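Local coordinates for cutinase-like protein (PDB 2CZQ), which probably hydrolyses carboxylic esters, as a cutinase-like enzyme with the alpha/beta-hydrolase fold, at residues V77-G83 with A107-L113; V10-T14 with I63-I67. All coordinates share one frame; numbering follows the deposited sequence. Where two conformers were deposited one is given.

Interaction 1: residues V77-G83 with A107-L113; sequences VCYILQG and AVKGVFL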
loop_
_atom_site.group_PDB
_atom_site.type_symbol
_atom_site.label_atom_id
_atom_site.label_comp_id
_atom_site.label_asym_id
_atom_site.label_seq_id
_atom_site.Cartn_x
_atom_site.Cartn_y
_atom_site.Cartn_z
ATOM N N VAL A 77 -12.613 -0.107 -14.136
ATOM C CA VAL A 77 -11.202 0.049 -13.803
ATOM C C VAL A 77 -10.870 -0.656 -12.483
ATOM O O VAL A 77 -11.712 -0.748 -11.581
ATOM C CB VAL A 77 -10.786 1.548 -13.770
ATOM C CG1 VAL A 77 -11.400 2.286 -12.582
ATOM C CG2 VAL A 77 -9.263 1.709 -13.793
ATOM N N CYS A 78 -9.646 -1.168 -12.392
ATOM C CA CYS A 78 -9.143 -1.792 -11.175
ATOM C C CYS A 78 -8.037 -0.960 -10.554
ATOM O O CYS A 78 -7.288 -0.285 -11.259
ATOM C CB CYS A 78 -8.572 -3.155 -11.495
ATOM S SG CYS A 78 -9.740 -4.290 -12.256
ATOM N N TYR A 79 -7.910 -1.056 -9.234
ATOM C CA TYR A 79 -6.849 -0.370 -8.506
ATOM C C TYR A 79 -6.062 -1.299 -7.607
ATOM O O TYR A 79 -6.622 -2.234 -7.011
ATOM C CB TYR A 79 -7.437 0.721 -7.612
ATOM C CG TYR A 79 -8.202 1.769 -8.364
ATOM C CD1 TYR A 79 -7.539 2.719 -9.125
ATOM C CD2 TYR A 79 -9.588 1.801 -8.329
ATOM C CE1 TYR A 79 -8.230 3.681 -9.830
ATOM C CE2 TYR A 79 -10.300 2.764 -9.037
ATOM C CZ TYR A 79 -9.608 3.700 -9.786
ATOM O OH TYR A 79 -10.282 4.670 -10.487
ATOM N N ILE A 80 -4.771 -1.003 -7.482
ATOM C CA ILE A 80 -3.985 -1.449 -6.334
ATOM C C ILE A 80 -3.569 -0.179 -5.604
ATOM O O ILE A 80 -3.054 0.754 -6.223
ATOM C CB ILE A 80 -2.724 -2.238 -6.759
ATOM C CG1 ILE A 80 -3.076 -3.451 -7.635
ATOM C CG2 ILE A 80 -1.898 -2.640 -5.526
ATOM C CD1 ILE A 80 -3.861 -4.556 -6.937
ATOM N N LEU A 81 -3.807 -0.129 -4.297
ATOM C CA LEU A 81 -3.351 0.989 -3.475
ATOM C C LEU A 81 -2.080 0.591 -2.743
ATOM O O LEU A 81 -2.054 -0.437 -2.061
ATOM C CB LEU A 81 -4.413 1.410 -2.456
ATOM C CG LEU A 81 -5.824 1.664 -2.987
ATOM C CD1 LEU A 81 -6.722 2.167 -1.866
ATOM C CD2 LEU A 81 -5.825 2.624 -4.169
ATOM N N GLN A 82 -1.041 1.407 -2.892
ATOM C CA GLN A 82 0.266 1.145 -2.308
ATOM C C GLN A 82 0.641 2.316 -1.428
ATOM O O GLN A 82 0.469 3.466 -1.826
ATOM C CB GLN A 82 1.309 0.995 -3.410
ATOM C CG GLN A 82 1.002 -0.112 -4.405
ATOM C CD GLN A 82 1.872 -0.056 -5.644
ATOM O OE1 GLN A 82 2.218 1.026 -6.117
ATOM N NE2 GLN A 82 2.220 -1.227 -6.179
ATOM N N GLY A 83 1.175 2.042 -0.241
ATOM C CA GLY A 83 1.613 3.115 0.629
ATOM C C GLY A 83 2.834 2.742 1.437
ATOM O O GLY A 83 2.922 1.622 1.949
ATOM N N ALA A 107 -13.673 -1.886 -6.676
ATOM C CA ALA A 107 -12.654 -1.600 -7.686
ATOM C C ALA A 107 -11.229 -1.773 -7.163
ATOM O O ALA A 107 -10.301 -2.027 -7.945
ATOM C CB ALA A 107 -12.838 -0.195 -8.242
ATOM N N VAL A 108 -11.052 -1.612 -5.852
ATOM C CA VAL A 108 -9.738 -1.791 -5.248
ATOM C C VAL A 108 -9.506 -3.282 -5.039
ATOM O O VAL A 108 -10.092 -3.908 -4.145
ATOM C CB VAL A 108 -9.578 -1.011 -3.929
ATOM C CG1 VAL A 108 -8.200 -1.268 -3.337
ATOM C CG2 VAL A 108 -9.773 0.486 -4.162
ATOM N N LYS A 109 -8.658 -3.854 -5.887
ATOM C CA LYS A 109 -8.411 -5.290 -5.853
ATOM C C LYS A 109 -7.385 -5.694 -4.809
ATOM O O LYS A 109 -7.360 -6.850 -4.391
ATOM C CB LYS A 109 -7.997 -5.811 -7.230
ATOM C CG LYS A 109 -8.977 -5.472 -8.358
ATOM C CD LYS A 109 -10.411 -5.926 -8.074
ATOM C CE LYS A 109 -11.353 -5.456 -9.179
ATOM N NZ LYS A 109 -12.794 -5.687 -8.875
ATOM N N GLY A 110 -6.529 -4.764 -4.397
ATOM C CA GLY A 110 -5.520 -5.063 -3.405
ATOM C C GLY A 110 -4.958 -3.808 -2.797
ATOM O O GLY A 110 -4.958 -2.751 -3.426
ATOM N N VAL A 111 -4.473 -3.948 -1.568
ATOM C CA VAL A 111 -3.810 -2.881 -0.834
ATOM C C VAL A 111 -2.472 -3.445 -0.366
ATOM O O VAL A 111 -2.428 -4.515 0.253
ATOM C CB VAL A 111 -4.647 -2.426 0.377
ATOM C CG1 VAL A 111 -3.920 -1.338 1.152
ATOM C CG2 VAL A 111 -6.018 -1.934 -0.069
ATOM N N PHE A 112 -1.389 -2.742 -0.688
ATOM C CA PHE A 112 -0.049 -3.197 -0.371
ATOM C C PHE A 112 0.665 -2.104 0.404
ATOM O O PHE A 112 0.880 -1.005 -0.112
ATOM C CB PHE A 112 0.703 -3.535 -1.658
ATOM C CG PHE A 112 2.082 -4.064 -1.419
ATOM C CD1 PHE A 112 2.296 -5.411 -1.146
ATOM C CD2 PHE A 112 3.178 -3.206 -1.450
ATOM C CE1 PHE A 112 3.577 -5.887 -0.907
ATOM C CE2 PHE A 112 4.458 -3.674 -1.215
ATOM C CZ PHE A 112 4.659 -5.013 -0.946
ATOM N N LEU A 113 1.013 -2.411 1.648
ATOM C CA LEU A 113 1.603 -1.436 2.562
ATOM C C LEU A 113 2.984 -1.879 2.989
ATOM O O LEU A 113 3.214 -3.073 3.191
ATOM C CB LEU A 113 0.724 -1.268 3.807
ATOM C CG LEU A 113 -0.761 -0.991 3.562
ATOM C CD1 LEU A 113 -1.544 -1.057 4.854
ATOM C CD2 LEU A 113 -0.969 0.353 2.874
#
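L81 and V108 cross at about a right angle on one face of the sheet, where V108 CG1 comes within 3.8 Å of L81 CG. V108 places that methyl anti to its backbone N (chi1 179°), which swings it forward to L81; its other methyl, CG2, reaches Y79 CB. The Y79 ring lies on the same face and takes the methyl of A107 at its edge, near the ring plane, with Y79 CD2 and A107 CB 3.8 Å apart. Its hydroxyl reaches past the contact to I67 O in a weak hydrogen bond.

On the other face, a bend at chi2 (-66°) brings I80 CD1 over the backbone of G110, 3.7 Å from G110 N; the lack of a side chain on G110 gives this methyl its room, for a CB there would crowd it. Nearby, C78 SG, joined to C6 in a disulfide, lies against the aliphatic part of K109, 3.7 Å from K109 CE, while K109 NZ turns away to N106 O.

Beneath the side chains the strands run parallel. Y79 is hydrogen-bonded through its N to A107 O and through its O to K109 N (2.8 Å); L81 likewise to G110 O and F112 N. The extra residue in the second strand makes a beta bulge, where the buried G110 N has no partner in the model. Backbone amides thus pair on each side of the bulge and mostly apolar side chains close over them, in a strand that leads through G83 into a probable GxSxG nucleophile elbow.

Interaction 2: residues V10-T14 with I63-I67; sequences VLINT and IIRRI
I12 pushes its terminal methyl into the helix 63-67, where CD1 lies 3.8 Å from R66 CG and equally 3.8 Å from I67 CG1. Its extended end (chi2 172°) carries CD1 far enough to reach both side chains, while the branch methyl CG2 lies 4.2 Å from I63 CG1. A beta-branched, wholly apolar residue suits this buried strand position: it has one arm for each of two levels of the helix. R66 and I67 follow I63 by three and four residues, so one turn of helix brings all three to the side facing the strand.

Strand and helix run almost antiparallel, 169° between their directions, with the short axes 9.8 Å apart. This is the packing of a beta-alpha-beta crossover: helix 57-73 links strand 41-45 to strand 78-84 and passes over strand 9-14, which lies between them in the sheet.

R66 has an apolar and a polar part. Its CB and CG join the hydrocarbon around I12, and the chain then bends at chi2 (64°), so that the guanidinium lies with one face against the methyls of V10, offset toward the rim; V10 CG2 is 3.5 Å from R66 NH2. The same nitrogen is hydrogen-bonded to a bound citrate, probably from the crystallisation liquor.

At the other end I63 lays CD1 across T14, 3.3 Å from T14 OG1. That hydroxyl is hydrogen-bonded to T46 OG1, so its polar need is met although a methyl lies against it.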
loop_
_atom_site.group_PDB
_atom_site.type_symbol
_atom_site.label_atom_id
_atom_site.label_comp_id
_atom_site.label_asym_id
_atom_site.label_seq_id
_atom_site.Cartn_x
_atom_site.Cartn_y
_atom_site.Cartn_z
ATOM N N VAL A 10 -4.840 1.009 -12.301
ATOM C CA VAL A 10 -3.983 2.065 -11.794
ATOM C C VAL A 10 -3.337 1.584 -10.503
ATOM O O VAL A 10 -4.017 1.062 -9.609
ATOM C CB VAL A 10 -4.763 3.369 -11.526
ATOM C CG1 VAL A 10 -3.810 4.507 -11.208
ATOM C CG2 VAL A 10 -5.636 3.734 -12.714
ATOM N N LEU A 11 -2.023 1.766 -10.434
ATOM C CA LEU A 11 -1.249 1.536 -9.224
ATOM C C LEU A 11 -1.108 2.893 -8.555
ATOM O O LEU A 11 -0.307 3.727 -8.978
ATOM C CB LEU A 11 0.116 0.929 -9.570
ATOM C CG LEU A 11 0.082 -0.307 -10.483
ATOM C CD1 LEU A 11 1.487 -0.739 -10.866
ATOM C CD2 LEU A 11 -0.671 -1.464 -9.834
ATOM N N ILE A 12 -1.950 3.135 -7.556
ATOM C CA ILE A 12 -1.937 4.394 -6.831
ATOM C C ILE A 12 -0.964 4.217 -5.683
ATOM O O ILE A 12 -1.181 3.369 -4.815
ATOM C CB ILE A 12 -3.349 4.738 -6.292
ATOM C CG1 ILE A 12 -4.325 5.016 -7.444
ATOM C CG2 ILE A 12 -3.283 5.922 -5.311
ATOM C CD1 ILE A 12 -5.777 5.185 -7.014
ATOM N N ASN A 13 0.108 5.002 -5.685
ATOM C CA ASN A 13 1.112 4.877 -4.638
ATOM C C ASN A 13 1.319 6.187 -3.907
ATOM O O ASN A 13 1.429 7.252 -4.528
ATOM C CB ASN A 13 2.433 4.308 -5.178
ATOM C CG ASN A 13 3.240 5.323 -5.968
ATOM O OD1 ASN A 13 4.215 5.883 -5.459
ATOM N ND2 ASN A 13 2.840 5.569 -7.212
ATOM N N THR A 14 1.351 6.090 -2.580
ATOM C CA THR A 14 1.526 7.237 -1.711
ATOM C C THR A 14 2.851 7.087 -0.976
ATOM O O THR A 14 3.105 6.076 -0.308
ATOM C CB THR A 14 0.349 7.349 -0.738
ATOM O OG1 THR A 14 -0.873 7.331 -1.483
ATOM C CG2 THR A 14 0.353 8.699 -0.030
ATOM N N ILE A 63 -5.875 10.093 -2.956
ATOM C CA ILE A 63 -6.088 8.679 -3.275
ATOM C C ILE A 63 -7.541 8.464 -3.704
ATOM O O ILE A 63 -7.832 7.872 -4.748
ATOM C CB ILE A 63 -5.783 7.786 -2.050
ATOM C CG1 ILE A 63 -4.291 7.793 -1.713
ATOM C CG2 ILE A 63 -6.265 6.348 -2.288
ATOM C CD1 ILE A 63 -4.005 7.252 -0.310
ATOM N N ILE A 64 -8.453 8.942 -2.864
ATOM C CA ILE A 64 -9.875 8.741 -3.092
ATOM C C ILE A 64 -10.334 9.496 -4.337
ATOM O O ILE A 64 -11.124 8.975 -5.127
ATOM C CB ILE A 64 -10.680 9.105 -1.829
ATOM C CG1 ILE A 64 -10.345 8.117 -0.701
ATOM C CG2 ILE A 64 -12.174 9.114 -2.133
ATOM C CD1 ILE A 64 -10.919 8.482 0.655
ATOM N N ARG A 65 -9.806 10.704 -4.530
ATOM C CA ARG A 65 -10.080 11.482 -5.737
ATOM C C ARG A 65 -9.726 10.686 -6.996
ATOM O O ARG A 65 -10.526 10.617 -7.937
ATOM C CB ARG A 65 -9.329 12.817 -5.708
ATOM C CG ARG A 65 -9.391 13.621 -7.005
ATOM C CD ARG A 65 -8.141 14.454 -7.263
ATOM N NE ARG A 65 -7.372 13.988 -8.416
ATOM C CZ ARG A 65 -6.530 12.956 -8.416
ATOM N NH1 ARG A 65 -6.333 12.241 -7.320
ATOM N NH2 ARG A 65 -5.886 12.631 -9.529
ATOM N N ARG A 66 -8.537 10.086 -7.016
ATOM C CA ARG A 66 -8.110 9.313 -8.179
ATOM C C ARG A 66 -9.003 8.097 -8.403
ATOM O O ARG A 66 -9.359 7.790 -9.544
ATOM C CB ARG A 66 -6.635 8.897 -8.077
ATOM C CG ARG A 66 -6.112 8.156 -9.302
ATOM C CD ARG A 66 -6.122 9.012 -10.551
ATOM N NE ARG A 66 -5.702 8.333 -11.772
ATOM C CZ ARG A 66 -6.490 7.579 -12.539
ATOM N NH1 ARG A 66 -7.752 7.348 -12.198
ATOM N NH2 ARG A 66 -6.008 7.053 -13.658
ATOM N N ILE A 67 -9.363 7.410 -7.321
ATOM C CA ILE A 67 -10.255 6.259 -7.422
ATOM C C ILE A 67 -11.579 6.669 -8.066
ATOM O O ILE A 67 -12.047 6.040 -9.023
ATOM C CB ILE A 67 -10.505 5.634 -6.034
ATOM C CG1 ILE A 67 -9.236 4.953 -5.520
ATOM C CG2 ILE A 67 -11.687 4.653 -6.079
ATOM C CD1 ILE A 67 -9.318 4.554 -4.058
#

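Overall arrangement
Interaction 2 closes before interaction 1 opens along the chain, and their centres lie only 8 Å apart. They share one parallel sheet: strand 9-14 is hydrogen-bonded to strand 78-84, which in turn pairs with strand 108-114, while helix 57-73 covers the first of these and leads along the chain into the second. They also meet directly, with Q82 N 2.8 Å from I12 O. Interaction 1 therefore builds the middle of the sheet and interaction 2 packs a helix on it. The C-terminal ends of strand segments 77-83 and 10-14 lie near the probable nucleophile elbow, which G83 begins and the T14 side chain touches, consistent with an esterase of this fold.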